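Local coordinates for aluminum resistance protein (Clostridium novyi, PDB 3I16) that is probably a pyridoxal-5'-phosphate-dependent carbon-sulfur lyase of the methionine gamma-lyase family, thought to be involved in aluminum resistance, at residues S241-T253 with S289-S301. Numbering follows the deposited sequence.
Sequences SLIKNIGGGIAPT and SMYQGLFLAPHIS. With EDO (1,2-ethanediol), chain M; EDO (1,2-ethanediol), chain H.
Ser289 meets the ring of Pro252 through its hydroxyl, OG packing 3.2 Å from Pro252 CD. With chi1 at 69° that oxygen sits between backbone N and carbonyl carbon and hydrogen-bonds to Val286 O; the short hydroxyl side chain can turn back to a carbonyl of its own chain while lying against the proline. Met290, a selenomethionine, bends at chi3 and crosses Leu242 at about a right angle, SE 3.6 Å from Leu242 CD1 in one of two modelled conformers; a long flexible chain suits this apolar spot. Its carbonyl shares a water with Ile246 O, the water donating to both. Gln292 lays its CB 3.7 Å from Ile250 CD1, while its amide NE2 turns to Gly249 O of the second subunit.

At Gly293 the two backbones touch atom to atom: its CA lies 3.2 Å from Gly247 O and its own O 3.4 Å from Gly248 CA, both CA-H...O contacts. Gly293 and Gly248, having no side chains, allow this direct meeting, and the positive phi of Gly248 favours glycine too. Ile250 CG1 packs against Gly293 CA, covering the same bare patch. The loop thus pressed onto helix 287-318 joins strands 237-241 and 255-259 of the seven-stranded sheet of this PLP-dependent transferase-like fold, and it carries Lys244, which touches the cofactor, consistent with its forming the internal aldimine, as in related enzymes.

Leu294 runs alongside Ile246, Leu294 CD1 3.7 Å from Ile246 CG1, its chi1 of 172° bringing a branch back towards the loop. Ala297, short enough for a close fit, sets CB 3.4 Å from Asn245 O. Ile300 CG1 covers Gly248 O. Ser301 OG hydrogen-bonds back to Ala297 O from above the carbonyl plane and abuts CB of Asn245, a residue whose ND2 donates a hydrogen bond to Glu223 O.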
loop_
_atom_site.group_PDB
_atom_site.type_symbol
_atom_site.label_atom_id
_atom_site.label_comp_id
_atom_site.label_asym_id
_atom_site.label_seq_id
_atom_site.Cartn_x
_atom_site.Cartn_y
_atom_site.Cartn_z
ATOM N N SER B 241 -11.654 -17.612 -7.980
ATOM C CA SER B 241 -11.416 -16.500 -7.041
ATOM C C SER B 241 -10.034 -16.572 -6.368
ATOM O O SER B 241 -9.615 -17.632 -5.903
ATOM C CB SER B 241 -12.493 -16.514 -5.949
ATOM O OG SER B 241 -12.164 -15.628 -4.881
ATOM N N LEU B 242 -9.344 -15.440 -6.278
ATOM C CA LEU B 242 -8.038 -15.411 -5.631
ATOM C C LEU B 242 -8.129 -15.411 -4.090
ATOM O O LEU B 242 -7.102 -15.399 -3.431
ATOM C CB LEU B 242 -7.176 -14.218 -6.118
ATOM C CG LEU B 242 -6.617 -14.180 -7.553
ATOM C CD1 LEU B 242 -5.411 -13.237 -7.566
ATOM C CD2 LEU B 242 -6.176 -15.526 -8.109
ATOM N N ILE B 243 -9.327 -15.360 -3.514
ATOM C CA ILE B 243 -9.454 -15.488 -2.069
ATOM C C ILE B 243 -9.889 -16.906 -1.655
ATOM O O ILE B 243 -10.299 -17.112 -0.518
ATOM C CB ILE B 243 -10.262 -14.348 -1.390
ATOM C CG1 ILE B 243 -11.744 -14.397 -1.702
ATOM C CG2 ILE B 243 -9.636 -12.967 -1.755
ATOM C CD1 ILE B 243 -12.536 -13.288 -0.948
ATOM N N LYS B 244 -9.841 -17.856 -2.607
ATOM C CA LYS B 244 -10.052 -19.266 -2.311
ATOM C C LYS B 244 -8.656 -19.886 -2.456
ATOM O O LYS B 244 -7.682 -19.206 -2.229
ATOM C CB LYS B 244 -11.085 -19.923 -3.222
ATOM C CG LYS B 244 -12.456 -19.298 -3.153
ATOM C CD LYS B 244 -13.443 -20.093 -3.978
ATOM C CE LYS B 244 -14.788 -19.390 -4.043
ATOM N NZ LYS B 244 -15.288 -19.040 -2.685
ATOM N N ASN B 245 -8.562 -21.161 -2.828
ATOM C CA ASN B 245 -7.277 -21.889 -2.885
ATOM C C ASN B 245 -6.056 -21.184 -3.493
ATOM O O ASN B 245 -5.012 -21.079 -2.856
ATOM C CB ASN B 245 -7.431 -23.214 -3.658
ATOM C CG ASN B 245 -8.570 -24.097 -3.156
ATOM O OD1 ASN B 245 -9.513 -23.619 -2.545
ATOM N ND2 ASN B 245 -8.497 -25.398 -3.469
ATOM N N ILE B 246 -6.185 -20.724 -4.734
ATOM C CA ILE B 246 -5.022 -20.243 -5.509
ATOM C C ILE B 246 -4.360 -18.975 -5.017
ATOM O O ILE B 246 -3.240 -18.644 -5.433
ATOM C CB ILE B 246 -5.360 -20.181 -7.031
ATOM C CG1 ILE B 246 -4.086 -20.217 -7.882
ATOM C CG2 ILE B 246 -6.242 -18.973 -7.359
ATOM C CD1 ILE B 246 -4.285 -20.790 -9.273
ATOM N N GLY B 247 -5.049 -18.238 -4.162
ATOM C CA GLY B 247 -4.454 -17.059 -3.521
ATOM C C GLY B 247 -3.574 -17.425 -2.321
ATOM O O GLY B 247 -2.945 -16.539 -1.733
ATOM N N GLY B 248 -3.597 -18.695 -1.915
ATOM C CA GLY B 248 -2.733 -19.221 -0.838
ATOM C C GLY B 248 -2.887 -18.527 0.493
ATOM O O GLY B 248 -1.931 -18.436 1.270
ATOM N N GLY B 249 -4.082 -17.979 0.717
ATOM C CA GLY B 249 -4.401 -17.270 1.936
ATOM C C GLY B 249 -3.828 -15.861 2.022
ATOM O O GLY B 249 -4.013 -15.208 3.016
ATOM N N ILE B 250 -3.135 -15.377 0.993
ATOM C CA ILE B 250 -2.540 -14.034 1.070
ATOM C C ILE B 250 -2.925 -13.037 -0.047
ATOM O O ILE B 250 -2.836 -11.839 0.156
ATOM C CB ILE B 250 -1.014 -14.102 1.297
ATOM C CG1 ILE B 250 -0.288 -14.673 0.103
ATOM C CG2 ILE B 250 -0.684 -14.970 2.557
ATOM C CD1 ILE B 250 1.199 -14.755 0.329
ATOM N N ALA B 251 -3.367 -13.509 -1.201
ATOM C CA ALA B 251 -3.894 -12.601 -2.226
ATOM C C ALA B 251 -5.052 -11.833 -1.543
ATOM O O ALA B 251 -5.901 -12.440 -0.900
ATOM C CB ALA B 251 -4.406 -13.399 -3.437
ATOM N N PRO B 252 -5.059 -10.511 -1.626
ATOM C CA PRO B 252 -6.087 -9.759 -0.909
ATOM C C PRO B 252 -7.471 -9.665 -1.582
ATOM O O PRO B 252 -8.445 -9.359 -0.888
ATOM C CB PRO B 252 -5.453 -8.378 -0.765
ATOM C CG PRO B 252 -4.581 -8.246 -1.926
ATOM C CD PRO B 252 -4.017 -9.618 -2.157
ATOM N N THR B 253 -7.551 -9.915 -2.895
ATOM C CA THR B 253 -8.808 -9.915 -3.631
ATOM C C THR B 253 -8.506 -10.371 -5.060
ATOM O O THR B 253 -7.385 -10.778 -5.349
ATOM C CB THR B 253 -9.503 -8.509 -3.618
ATOM O OG1 THR B 253 -10.812 -8.595 -4.206
ATOM C CG2 THR B 253 -8.643 -7.502 -4.325
ATOM N N SER B 289 1.966 -10.073 -3.479
ATOM C CA SER B 289 1.180 -10.997 -2.660
ATOM C C SER B 289 0.458 -12.021 -3.531
ATOM O O SER B 289 0.139 -13.140 -3.066
ATOM C CB SER B 289 0.181 -10.230 -1.776
ATOM O OG SER B 289 -0.832 -9.638 -2.572
HETATM N N MSE B 290 0.171 -11.652 -4.781
HETATM C CA MSE B 290 -0.477 -12.599 -5.700
HETATM C C MSE B 290 0.500 -13.666 -6.159
HETATM O O MSE B 290 0.137 -14.849 -6.230
HETATM C CB MSE B 290 -1.116 -11.902 -6.881
HETATM C CG MSE B 290 -2.451 -11.310 -6.528
HETATM SE SE MSE B 290 -3.195 -10.445 -8.055
HETATM C CE MSE B 290 -2.395 -8.678 -7.831
ATOM N N TYR B 291 1.733 -13.263 -6.454
ATOM C CA TYR B 291 2.786 -14.223 -6.813
ATOM C C TYR B 291 3.069 -15.137 -5.606
ATOM O O TYR B 291 3.088 -16.389 -5.706
ATOM C CB TYR B 291 4.109 -13.526 -7.157
ATOM C CG TYR B 291 4.258 -12.944 -8.558
ATOM C CD1 TYR B 291 4.527 -13.771 -9.641
ATOM C CD2 TYR B 291 4.216 -11.570 -8.788
ATOM C CE1 TYR B 291 4.704 -13.261 -10.914
ATOM C CE2 TYR B 291 4.377 -11.045 -10.073
ATOM C CZ TYR B 291 4.627 -11.909 -11.133
ATOM O OH TYR B 291 4.823 -11.437 -12.424
ATOM N N GLN B 292 3.293 -14.507 -4.456
ATOM C CA GLN B 292 3.629 -15.276 -3.262
ATOM C C GLN B 292 2.516 -16.256 -2.861
ATOM O O GLN B 292 2.794 -17.389 -2.462
ATOM C CB GLN B 292 4.019 -14.370 -2.098
ATOM C CG GLN B 292 4.765 -15.153 -1.023
ATOM C CD GLN B 292 5.309 -14.322 0.096
ATOM O OE1 GLN B 292 5.114 -13.108 0.149
ATOM N NE2 GLN B 292 6.021 -14.982 1.018
ATOM N N GLY B 293 1.265 -15.814 -3.005
ATOM C CA GLY B 293 0.103 -16.639 -2.722
ATOM C C GLY B 293 0.012 -17.854 -3.628
ATOM O O GLY B 293 -0.274 -18.956 -3.166
ATOM N N LEU B 294 0.262 -17.671 -4.921
ATOM C CA LEU B 294 0.257 -18.817 -5.854
ATOM C C LEU B 294 1.302 -19.846 -5.440
ATOM O O LEU B 294 1.069 -21.071 -5.492
ATOM C CB LEU B 294 0.568 -18.359 -7.288
ATOM C CG LEU B 294 0.781 -19.447 -8.351
ATOM C CD1 LEU B 294 -0.464 -20.303 -8.477
ATOM C CD2 LEU B 294 1.160 -18.817 -9.679
ATOM N N PHE B 295 2.455 -19.355 -5.026
ATOM C CA PHE B 295 3.561 -20.234 -4.642
ATOM C C PHE B 295 3.230 -21.058 -3.408
ATOM O O PHE B 295 3.664 -22.209 -3.292
ATOM C CB PHE B 295 4.836 -19.419 -4.427
ATOM C CG PHE B 295 6.050 -20.261 -4.281
ATOM C CD1 PHE B 295 6.639 -20.832 -5.399
ATOM C CD2 PHE B 295 6.594 -20.513 -3.028
ATOM C CE1 PHE B 295 7.744 -21.634 -5.281
ATOM C CE2 PHE B 295 7.727 -21.307 -2.906
ATOM C CZ PHE B 295 8.294 -21.871 -4.037
ATOM N N LEU B 296 2.478 -20.469 -2.485
ATOM C CA LEU B 296 2.025 -21.171 -1.265
ATOM C C LEU B 296 0.784 -22.004 -1.481
ATOM O O LEU B 296 0.479 -22.859 -0.653
ATOM C CB LEU B 296 1.704 -20.174 -0.150
ATOM C CG LEU B 296 2.916 -19.462 0.468
ATOM C CD1 LEU B 296 2.467 -18.275 1.243
ATOM C CD2 LEU B 296 3.732 -20.429 1.333
ATOM N N ALA B 297 0.085 -21.793 -2.600
ATOM C CA ALA B 297 -1.231 -22.428 -2.797
ATOM C C ALA B 297 -1.247 -23.962 -2.778
ATOM O O ALA B 297 -2.160 -24.546 -2.214
ATOM C CB ALA B 297 -1.942 -21.877 -4.075
ATOM N N PRO B 298 -0.282 -24.617 -3.443
ATOM C CA PRO B 298 -0.307 -26.077 -3.402
ATOM C C PRO B 298 -0.303 -26.627 -1.964
ATOM O O PRO B 298 -1.021 -27.579 -1.667
ATOM C CB PRO B 298 0.979 -26.453 -4.146
ATOM C CG PRO B 298 1.134 -25.331 -5.155
ATOM C CD PRO B 298 0.656 -24.101 -4.469
ATOM N N HIS B 299 0.488 -25.996 -1.094
ATOM C CA HIS B 299 0.603 -26.355 0.310
ATOM C C HIS B 299 -0.635 -25.981 1.126
ATOM O O HIS B 299 -1.253 -26.841 1.769
ATOM C CB HIS B 299 1.857 -25.682 0.911
ATOM C CG HIS B 299 2.107 -26.042 2.342
ATOM N ND1 HIS B 299 2.892 -27.108 2.718
ATOM C CD2 HIS B 299 1.651 -25.483 3.489
ATOM C CE1 HIS B 299 2.916 -27.183 4.036
ATOM N NE2 HIS B 299 2.173 -26.205 4.529
ATOM N N ILE B 300 -1.008 -24.706 1.091
ATOM C CA ILE B 300 -2.138 -24.204 1.892
ATOM C C ILE B 300 -3.406 -24.930 1.471
ATOM O O ILE B 300 -4.251 -25.198 2.303
ATOM C CB ILE B 300 -2.329 -22.652 1.777
ATOM C CG1 ILE B 300 -1.096 -21.863 2.268
ATOM C CG2 ILE B 300 -3.568 -22.166 2.561
ATOM C CD1 ILE B 300 -0.791 -21.971 3.734
ATOM N N SER B 301 -3.572 -25.168 0.169
ATOM C CA SER B 301 -4.750 -25.917 -0.334
ATOM C C SER B 301 -4.878 -27.281 0.376
ATOM O O SER B 301 -5.967 -27.675 0.770
ATOM C CB SER B 301 -4.685 -26.121 -1.862
ATOM O OG SER B 301 -4.828 -24.887 -2.574
HETATM C C1 EDO M . 3.497 -10.405 1.896
HETATM O O1 EDO M . 4.452 -9.346 2.116
HETATM C C2 EDO M . 3.151 -10.579 0.422
HETATM O O2 EDO M . 4.339 -10.751 -0.356
HETATM C C1 EDO H . -0.885 -9.787 4.015
HETATM O O1 EDO H . -2.046 -10.125 4.793
HETATM C C2 EDO H . -0.941 -10.397 2.633
HETATM O O2 EDO H . -2.043 -9.849 1.911
HETATM O O HOH W 1 -2.321 -16.191 -6.619
#